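Local coordinates for EGF family domain-containing protein (Toxoplasma gondii, PDB 4Z80) that binds a peptide of the RON2-like protein RON2L1 as an AMA1-family antigen and probably acts at the moving junction during host-cell invasion, at residues P22-K36 and Y45-Y57. Residues are numbered along the deposited sequence; the frame is centred on the assembly and turned at random.
Sequences PKNHVDLIWDKDGTK and YRWTERKSNVGVY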
ATOM      1  N   PRO A  22      10.354  15.384   3.265  1.00 10.98           N
ATOM      2  CA  PRO A  22      11.472  14.624   3.850  1.00 13.42           C
ATOM      3  C   PRO A  22      11.389  14.463   5.368  1.00 13.15           C
ATOM      4  O   PRO A  22      11.782  13.426   5.897  1.00 13.76           O
ATOM      5  CB  PRO A  22      12.699  15.451   3.445  1.00 14.24           C
ATOM      6  CG  PRO A  22      12.279  16.132   2.188  1.00 14.02           C
ATOM      7  CD  PRO A  22      10.835  16.518   2.462  1.00 13.83           C
ATOM      8  N   LYS A  23      10.863  15.461   6.065  1.00 12.09           N
ATOM      9  CA  LYS A  23      10.757  15.383   7.521  1.00 14.03           C
ATOM     10  C   LYS A  23       9.649  14.426   7.978  1.00 13.24           C
ATOM     11  O   LYS A  23       9.786  13.761   9.005  1.00 13.76           O
ATOM     12  CB  LYS A  23      10.505  16.777   8.104  1.00 14.36           C
ATOM     13  CG  LYS A  23      10.531  16.835   9.634  1.00 15.81           C
ATOM     14  CD  LYS A  23      10.366  18.259  10.121  1.00 19.69           C
ATOM     15  CE  LYS A  23      10.683  18.390  11.603  1.00 25.58           C
ATOM     16  NZ  LYS A  23       9.624  17.809  12.472  1.00 29.55           N
ATOM     17  N   ASN A  24       8.559  14.354   7.217  1.00 12.27           N
ATOM     18  CA  ASN A  24       7.349  13.677   7.680  1.00 12.44           C
ATOM     19  C   ASN A  24       7.045  12.346   7.001  1.00 13.13           C
ATOM     20  O   ASN A  24       6.323  11.535   7.559  1.00 12.35           O
ATOM     21  CB  ASN A  24       6.161  14.626   7.517  1.00 11.44           C
ATOM     22  CG  ASN A  24       6.297  15.853   8.397  1.00 14.47           C
ATOM     23  OD1 ASN A  24       7.030  15.833   9.385  1.00 16.40           O
ATOM     24  ND2 ASN A  24       5.614  16.922   8.041  1.00 13.24           N
ATOM     25  N   HIS A  25       7.618  12.116   5.822  1.00 11.53           N
ATOM     26  CA  HIS A  25       7.467  10.842   5.132  1.00  9.73           C
ATOM     27  C   HIS A  25       8.518   9.891   5.684  1.00 12.28           C
ATOM     28  O   HIS A  25       9.559   9.628   5.063  1.00 12.78           O
ATOM     29  CB  HIS A  25       7.602  11.025   3.622  1.00 13.02           C
ATOM     30  CG  HIS A  25       7.175   9.835   2.823  1.00 10.61           C
ATOM     31  ND1 HIS A  25       5.904   9.308   2.898  1.00 12.77           N
ATOM     32  CD2 HIS A  25       7.836   9.092   1.904  1.00 12.01           C
ATOM     33  CE1 HIS A  25       5.804   8.282   2.075  1.00 11.12           C
ATOM     34  NE2 HIS A  25       6.962   8.132   1.456  1.00 11.78           N
ATOM     35  N   VAL A  26       8.232   9.380   6.872  1.00 12.84           N
ATOM     36  CA  VAL A  26       9.222   8.675   7.656  1.00 11.99           C
ATOM     37  C   VAL A  26       8.997   7.171   7.633  1.00 12.76           C
ATOM     38  O   VAL A  26       7.986   6.675   7.133  1.00 13.02           O
ATOM     39  CB  VAL A  26       9.218   9.162   9.118  1.00 13.36           C
ATOM     40  CG1 VAL A  26       9.456  10.658   9.180  1.00 15.56           C
ATOM     41  CG2 VAL A  26       7.910   8.821   9.812  1.00 14.37           C
ATOM     42  N   ASP A  27       9.973   6.462   8.181  1.00 13.37           N
ATOM     43  CA  ASP A  27       9.894   5.029   8.379  1.00 12.24           C
ATOM     44  C   ASP A  27       9.555   4.795   9.833  1.00 16.01           C
ATOM     45  O   ASP A  27      10.415   4.947  10.695  1.00 18.45           O
ATOM     46  CB  ASP A  27      11.224   4.357   8.026  1.00 14.30           C
ATOM     47  CG  ASP A  27      11.185   2.847   8.192  1.00 17.36           C
ATOM     48  OD1 ASP A  27      10.206   2.217   7.742  1.00 16.25           O
ATOM     49  OD2 ASP A  27      12.147   2.289   8.760  1.00 18.28           O
ATOM     50  N   LEU A  28       8.301   4.478  10.121  1.00 15.22           N
ATOM     51  CA  LEU A  28       7.918   4.226  11.497  1.00 18.28           C
ATOM     52  C   LEU A  28       7.560   2.771  11.704  1.00 14.46           C
ATOM     53  O   LEU A  28       7.226   2.041  10.762  1.00 15.47           O
ATOM     54  CB  LEU A  28       6.754   5.126  11.920  1.00 18.84           C
ATOM     55  CG  LEU A  28       5.349   4.909  11.351  1.00 17.84           C
ATOM     56  CD1 LEU A  28       4.578   3.789  12.051  1.00 15.66           C
ATOM     57  CD2 LEU A  28       4.552   6.205  11.455  1.00 18.19           C
ATOM     58  N   ILE A  29       7.676   2.350  12.955  1.00 15.43           N
ATOM     59  CA  ILE A  29       7.207   1.048  13.377  1.00 15.46           C
ATOM     60  C   ILE A  29       6.323   1.255  14.604  1.00 16.34           C
ATOM     61  O   ILE A  29       6.513   2.216  15.356  1.00 16.43           O
ATOM     62  CB  ILE A  29       8.369   0.097  13.695  1.00 18.84           C
ATOM     63  CG1 ILE A  29       9.341   0.769  14.658  1.00 24.91           C
ATOM     64  CG2 ILE A  29       9.096  -0.304  12.411  1.00 18.37           C
ATOM     65  CD1 ILE A  29      10.109  -0.187  15.474  1.00 35.77           C
ATOM     66  N   TRP A  30       5.354   0.369  14.801  1.00 14.55           N
ATOM     67  CA  TRP A  30       4.417   0.505  15.919  1.00 14.79           C
ATOM     68  C   TRP A  30       5.059  -0.051  17.185  1.00 17.82           C
ATOM     69  O   TRP A  30       5.655  -1.125  17.166  1.00 16.80           O
ATOM     70  CB  TRP A  30       3.087  -0.210  15.618  1.00 13.68           C
ATOM     71  CG  TRP A  30       2.474   0.221  14.322  1.00 12.67           C
ATOM     72  CD1 TRP A  30       2.355  -0.527  13.184  1.00 14.47           C
ATOM     73  CD2 TRP A  30       1.934   1.508  14.013  1.00 12.66           C
ATOM     74  NE1 TRP A  30       1.768   0.213  12.191  1.00 13.34           N
ATOM     75  CE2 TRP A  30       1.491   1.463  12.674  1.00 14.67           C
ATOM     76  CE3 TRP A  30       1.773   2.695  14.737  1.00 13.68           C
ATOM     77  CZ2 TRP A  30       0.913   2.559  12.041  1.00 15.46           C
ATOM     78  CZ3 TRP A  30       1.193   3.784  14.105  1.00 14.87           C
ATOM     79  CH2 TRP A  30       0.766   3.705  12.772  1.00 15.29           C
ATOM     80  N   ASP A  31       4.957   0.699  18.276  1.00 18.86           N
ATOM     81  CA  ASP A  31       5.438   0.224  19.569  1.00 23.32           C
ATOM     82  C   ASP A  31       4.827   1.054  20.690  1.00 22.03           C
ATOM     83  O   ASP A  31       4.833   2.279  20.624  1.00 22.58           O
ATOM     84  CB  ASP A  31       6.959   0.284  19.639  1.00 28.12           C
ATOM     85  CG  ASP A  31       7.514  -0.538  20.787  1.00 35.01           C
ATOM     86  OD1 ASP A  31       7.488  -0.042  21.931  1.00 31.85           O
ATOM     87  OD2 ASP A  31       7.956  -1.686  20.551  1.00 32.97           O
ATOM     88  N   LYS A  32       4.309   0.396  21.720  1.00 24.64           N
ATOM     89  CA  LYS A  32       3.626   1.129  22.783  1.00 23.98           C
ATOM     90  C   LYS A  32       4.603   1.961  23.622  1.00 27.00           C
ATOM     91  O   LYS A  32       4.176   2.831  24.379  1.00 30.71           O
ATOM     92  CB  LYS A  32       2.823   0.174  23.674  1.00 29.57           C
ATOM     93  CG  LYS A  32       3.627  -0.870  24.411  1.00 34.03           C
ATOM     94  CD  LYS A  32       2.698  -1.788  25.192  1.00 40.73           C
ATOM     95  CE  LYS A  32       3.435  -2.989  25.745  1.00 45.02           C
ATOM     96  NZ  LYS A  32       4.593  -2.590  26.588  1.00 50.13           N
ATOM     97  N   ASP A  33       5.903   1.720  23.466  1.00 24.66           N
ATOM     98  CA  ASP A  33       6.930   2.517  24.144  1.00 28.84           C
ATOM     99  C   ASP A  33       7.594   3.527  23.205  1.00 29.22           C
ATOM    100  O   ASP A  33       8.569   4.185  23.575  1.00 28.90           O
ATOM    101  CB  ASP A  33       7.998   1.606  24.751  1.00 30.24           C
ATOM    102  CG  ASP A  33       7.468   0.764  25.897  1.00 35.48           C
ATOM    103  OD1 ASP A  33       6.531   1.213  26.591  1.00 43.11           O
ATOM    104  OD2 ASP A  33       7.992  -0.350  26.104  1.00 38.27           O
ATOM    105  N   GLY A  34       7.076   3.651  21.987  1.00 28.64           N
ATOM    106  CA  GLY A  34       7.599   4.633  21.054  1.00 24.34           C
ATOM    107  C   GLY A  34       7.393   6.044  21.578  1.00 24.08           C
ATOM    108  O   GLY A  34       6.422   6.310  22.280  1.00 26.11           O
ATOM    109  N   THR A  35       8.296   6.953  21.229  1.00 24.28           N
ATOM    110  CA  THR A  35       8.236   8.318  21.750  1.00 24.62           C
ATOM    111  C   THR A  35       7.291   9.225  20.958  1.00 25.75           C
ATOM    112  O   THR A  35       6.955  10.318  21.410  1.00 28.40           O
ATOM    113  CB  THR A  35       9.632   8.955  21.769  1.00 29.17           C
ATOM    114  OG1 THR A  35      10.163   8.995  20.440  1.00 28.90           O
ATOM    115  CG2 THR A  35      10.572   8.150  22.675  1.00 34.11           C
ATOM    116  N   LYS A  36       6.854   8.768  19.787  1.00 21.17           N
ATOM    117  CA  LYS A  36       5.916   9.526  18.962  1.00 19.78           C
ATOM    118  C   LYS A  36       4.485   9.101  19.257  1.00 19.85           C
ATOM    119  O   LYS A  36       4.222   7.921  19.473  1.00 18.37           O
ATOM    120  CB  LYS A  36       6.210   9.323  17.473  1.00 18.53           C
ATOM    121  CG  LYS A  36       7.655   9.571  17.079  1.00 19.47           C
ATOM    122  CD  LYS A  36       8.084  11.000  17.363  1.00 22.74           C
ATOM    123  CE  LYS A  36       9.540  11.201  16.992  1.00 25.69           C
ATOM    124  NZ  LYS A  36      10.008  12.582  17.263  1.00 27.12           N
ATOM    125  N   TYR A  45      -2.280   6.433  19.195  1.00 18.29           N
ATOM    126  CA  TYR A  45      -1.298   5.606  18.506  1.00 19.07           C
ATOM    127  C   TYR A  45       0.103   5.962  18.962  1.00 17.80           C
ATOM    128  O   TYR A  45       0.407   7.134  19.158  1.00 18.13           O
ATOM    129  CB  TYR A  45      -1.424   5.794  16.998  1.00 16.33           C
ATOM    130  CG  TYR A  45      -2.767   5.377  16.462  1.00 15.33           C
ATOM    131  CD1 TYR A  45      -3.840   6.258  16.453  1.00 19.27           C
ATOM    132  CD2 TYR A  45      -2.970   4.093  15.976  1.00 18.12           C
ATOM    133  CE1 TYR A  45      -5.071   5.869  15.971  1.00 18.83           C
ATOM    134  CE2 TYR A  45      -4.194   3.699  15.493  1.00 18.36           C
ATOM    135  CZ  TYR A  45      -5.241   4.588  15.490  1.00 20.29           C
ATOM    136  OH  TYR A  45      -6.470   4.203  15.011  1.00 25.13           O
ATOM    137  N   ARG A  46       0.946   4.950  19.123  1.00 16.59           N
ATOM    138  CA  ARG A  46       2.324   5.141  19.554  1.00 18.04           C
ATOM    139  C   ARG A  46       3.287   4.510  18.559  1.00 16.89           C
ATOM    140  O   ARG A  46       3.083   3.377  18.129  1.00 17.07           O
ATOM    141  CB  ARG A  46       2.540   4.530  20.938  1.00 23.58           C
ATOM    142  CG  ARG A  46       1.581   5.046  21.997  1.00 28.66           C
ATOM    143  CD  ARG A  46       2.099   6.323  22.591  1.00 36.33           C
ATOM    144  NE  ARG A  46       3.136   6.051  23.582  1.00 44.39           N
ATOM    145  CZ  ARG A  46       4.128   6.880  23.894  1.00 48.79           C
ATOM    146  NH1 ARG A  46       5.017   6.524  24.812  1.00 48.02           N
ATOM    147  NH2 ARG A  46       4.248   8.052  23.283  1.00 47.22           N
ATOM    148  N   TRP A  47       4.345   5.227  18.209  1.00 16.06           N
ATOM    149  CA  TRP A  47       5.317   4.683  17.274  1.00 14.44           C
ATOM    150  C   TRP A  47       6.728   5.218  17.471  1.00 17.20           C
ATOM    151  O   TRP A  47       6.966   6.192  18.193  1.00 18.51           O
ATOM    152  CB  TRP A  47       4.851   4.941  15.833  1.00 15.07           C
ATOM    153  CG  TRP A  47       4.858   6.386  15.353  1.00 14.16           C
ATOM    154  CD1 TRP A  47       5.886   7.043  14.724  1.00 15.91           C
ATOM    155  CD2 TRP A  47       3.778   7.328  15.431  1.00 13.28           C
ATOM    156  NE1 TRP A  47       5.506   8.327  14.408  1.00 15.12           N
ATOM    157  CE2 TRP A  47       4.219   8.525  14.831  1.00 16.38           C
ATOM    158  CE3 TRP A  47       2.476   7.271  15.941  1.00 16.32           C
ATOM    159  CZ2 TRP A  47       3.413   9.657  14.743  1.00 14.93           C
ATOM    160  CZ3 TRP A  47       1.674   8.400  15.848  1.00 17.17           C
ATOM    161  CH2 TRP A  47       2.146   9.577  15.256  1.00 16.52           C
ATOM    162  N   THR A  48       7.667   4.521  16.842  1.00 16.93           N
ATOM    163  CA  THR A  48       9.054   4.937  16.756  1.00 18.50           C
ATOM    164  C   THR A  48       9.370   5.315  15.322  1.00 18.52           C
ATOM    165  O   THR A  48       8.999   4.608  14.389  1.00 18.76           O
ATOM    166  CB  THR A  48      10.009   3.815  17.215  1.00 21.57           C
ATOM    167  OG1 THR A  48       9.915   3.658  18.635  1.00 24.33           O
ATOM    168  CG2 THR A  48      11.459   4.126  16.836  1.00 24.70           C
ATOM    169  N   GLU A  49      10.077   6.420  15.153  1.00 18.13           N
ATOM    170  CA  GLU A  49      10.542   6.846  13.846  1.00 16.08           C
ATOM    171  C   GLU A  49      11.981   6.380  13.665  1.00 17.65           C
ATOM    172  O   GLU A  49      12.881   6.859  14.349  1.00 20.33           O
ATOM    173  CB  GLU A  49      10.425   8.359  13.728  1.00 20.22           C
ATOM    174  CG  GLU A  49      10.922   8.949  12.450  1.00 25.35           C
ATOM    175  CD  GLU A  49      10.806  10.461  12.451  1.00 28.30           C
ATOM    176  OE1 GLU A  49       9.707  10.972  12.794  1.00 22.00           O
ATOM    177  OE2 GLU A  49      11.818  11.135  12.128  1.00 22.20           O
ATOM    178  N   ARG A  50      12.187   5.433  12.754  1.00 15.54           N
ATOM    179  CA  ARG A  50      13.507   4.839  12.540  1.00 15.60           C
ATOM    180  C   ARG A  50      14.391   5.736  11.686  1.00 17.53           C
ATOM    181  O   ARG A  50      15.596   5.860  11.927  1.00 16.27           O
ATOM    182  CB  ARG A  50      13.374   3.462  11.883  1.00 16.56           C
ATOM    183  CG  ARG A  50      12.589   2.487  12.729  1.00 15.74           C
ATOM    184  CD  ARG A  50      12.949   1.040  12.422  1.00 15.24           C
ATOM    185  NE  ARG A  50      12.642   0.664  11.042  1.00 15.17           N
ATOM    186  CZ  ARG A  50      12.836  -0.552  10.546  1.00 14.33           C
ATOM    187  NH1 ARG A  50      12.538  -0.806   9.276  1.00 15.34           N
ATOM    188  NH2 ARG A  50      13.327  -1.510  11.323  1.00 16.89           N
ATOM    189  N   LYS A  51      13.786   6.363  10.687  1.00 14.47           N
ATOM    190  CA  LYS A  51      14.505   7.301   9.840  1.00 16.13           C
ATOM    191  C   LYS A  51      13.523   8.205   9.120  1.00 15.10           C
ATOM    192  O   LYS A  51      12.341   7.892   9.010  1.00 14.86           O
ATOM    193  CB  LYS A  51      15.393   6.568   8.823  1.00 22.13           C
ATOM    194  CG  LYS A  51      14.657   5.925   7.649  1.00 20.35           C
ATOM    195  CD  LYS A  51      15.612   5.281   6.628  1.00 22.91           C
ATOM    196  CE  LYS A  51      16.596   6.275   5.979  1.00 27.30           C
ATOM    197  NZ  LYS A  51      15.983   7.151   4.928  1.00 28.76           N
ATOM    198  N   SER A  52      14.018   9.331   8.629  1.00 14.68           N
ATOM    199  CA  SER A  52      13.203  10.226   7.824  1.00 13.81           C
ATOM    200  C   SER A  52      13.566  10.071   6.349  1.00 14.74           C
ATOM    201  O   SER A  52      14.403   9.232   5.990  1.00 15.53           O
ATOM    202  CB  SER A  52      13.396  11.666   8.288  1.00 17.92           C
ATOM    203  OG  SER A  52      14.717  12.102   8.038  1.00 21.26           O
ATOM    204  N   ASN A  53      12.915  10.858   5.497  1.00 13.51           N
ATOM    205  CA  ASN A  53      13.272  10.925   4.084  1.00 12.51           C
ATOM    206  C   ASN A  53      13.206   9.571   3.376  1.00 13.17           C
ATOM    207  O   ASN A  53      14.096   9.218   2.592  1.00 14.12           O
ATOM    208  CB  ASN A  53      14.675  11.517   3.939  1.00 15.09           C
ATOM    209  CG  ASN A  53      14.976  11.979   2.522  1.00 19.69           C
ATOM    210  OD1 ASN A  53      14.100  12.482   1.819  1.00 16.57           O
ATOM    211  ND2 ASN A  53      16.226  11.802   2.092  1.00 23.94           N
ATOM    212  N   VAL A  54      12.162   8.801   3.668  1.00 12.27           N
ATOM    213  CA  VAL A  54      11.912   7.552   2.949  1.00 10.64           C
ATOM    214  C   VAL A  54      11.628   7.872   1.482  1.00 10.99           C
ATOM    215  O   VAL A  54      11.017   8.893   1.170  1.00 11.71           O
ATOM    216  CB  VAL A  54      10.726   6.772   3.575  1.00 12.99           C
ATOM    217  CG1 VAL A  54      10.319   5.565   2.718  1.00 11.07           C
ATOM    218  CG2 VAL A  54      11.088   6.316   4.978  1.00 12.72           C
ATOM    219  N   GLY A  55      12.064   7.006   0.573  1.00 11.18           N
ATOM    220  CA  GLY A  55      11.814   7.227  -0.843  1.00 10.32           C
ATOM    221  C   GLY A  55      10.326   7.340  -1.171  1.00 10.02           C
ATOM    222  O   GLY A  55       9.522   6.538  -0.701  1.00 12.65           O
ATOM    223  N   VAL A  56       9.966   8.332  -1.978  1.00  9.56           N
ATOM    224  CA  VAL A  56       8.570   8.573  -2.359  1.00 10.98           C
ATOM    225  C   VAL A  56       8.171   7.763  -3.600  1.00 11.60           C
ATOM    226  O   VAL A  56       7.115   7.129  -3.635  1.00 11.10           O
ATOM    227  CB  VAL A  56       8.329  10.090  -2.606  1.00 10.88           C
ATOM    228  CG1 VAL A  56       6.970  10.369  -3.270  1.00  9.32           C
ATOM    229  CG2 VAL A  56       8.450  10.850  -1.299  1.00 10.21           C
ATOM    230  N   TYR A  57       9.013   7.780  -4.625  1.00 10.63           N
ATOM    231  CA  TYR A  57       8.755   6.999  -5.820  1.00  9.80           C
ATOM    232  C   TYR A  57       8.762   5.518  -5.462  1.00  9.52           C
ATOM    233  O   TYR A  57       7.842   4.772  -5.791  1.00 10.26           O
ATOM    234  CB  TYR A  57       9.808   7.322  -6.888  1.00  9.30           C
ATOM    235  CG  TYR A  57       9.546   6.755  -8.261  1.00  9.96           C
ATOM    236  CD1 TYR A  57       8.458   7.185  -9.022  1.00 10.64           C
ATOM    237  CD2 TYR A  57      10.403   5.823  -8.824  1.00 12.13           C
ATOM    238  CE1 TYR A  57       8.225   6.676 -10.296  1.00 12.22           C
ATOM    239  CE2 TYR A  57      10.178   5.321 -10.096  1.00  9.75           C
ATOM    240  CZ  TYR A  57       9.100   5.755 -10.827  1.00 11.72           C
ATOM    241  OH  TYR A  57       8.889   5.240 -12.091  1.00 15.16           O
TER
HETATM  242  O   HOH W   1      15.080  14.200   6.310  1.00 27.09           O
HETATM  243  O   HOH W   2      11.760  13.516  10.881  1.00 16.96           O
HETATM  244  O   HOH W   3       8.125  13.154  11.350  1.00 19.41           O
HETATM  245  O   HOH W   4       7.108   5.610  -0.054  1.00 12.36           O
HETATM  246  O   HOH W   5      10.490   5.932  19.804  1.00 29.02           O
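Ile29 and Thr48 exchange two backbone hydrogen bonds that join the edge strand 27-30 to the central strand 43-51 of a three-stranded antiparallel sheet, with 36-40 on the far side. Both links measure 3.0 Å, Thr48 N to Ile29 O and Ile29 N to Thr48 O, and the Ile29 and Thr48 side chains lie alongside each other, pointing the same way. On the other edge of the central strand, Trp47 pairs in the same two-way manner with Lys36, the first residue of strand 36-40. The link from strand 27-30 to strand 36-40 passes across the end of the central strand and includes a type I turn from Asp31 to Gly34, where Asp31 OD1 accepts from Asp33 N in an Asx turn.

Apolar packing centres on the Trp47 indole, sandwiched by CH-pi contacts. Leu28 CD2 sits over one face, 3.8 Å from the centroid of the five-membered ring, while Lys36 CB covers the opposite face at 3.4 Å from that centroid. Trp30 crosses obliquely beyond, its CZ3 4.1 Å from Trp47 CE3; the same Trp30 ring makes a cation-pi contact with Arg260.

The charged pair is Asp27 with Arg50. Asp27 reaches the arginine by swinging its carboxylate away from its own N (chi1 -179°). Arg50 approaches side-on: Arg50 NE donates to Asp27 OD2 at 2.8 Å in a salt bridge, and Arg50 NH1 gives the same oxygen a second hydrogen bond, with the carboxylate and guanidinium planes 50° apart. Ser61 binds the other oxygen, OD1, and Ile29 CG2 lies over one guanidinium face.

Water bonds extend the contact. One water donates to both Lys23 O and Glu49 OE2, while Glu49 CD packs against Val26 CG1. His25 ND1 bonds to Cys95 N; at the other end of the imidazole a second water, lying in the ring plane 2.9 Å from His25 NE2, donates to Gly55 O at 2.7 Å.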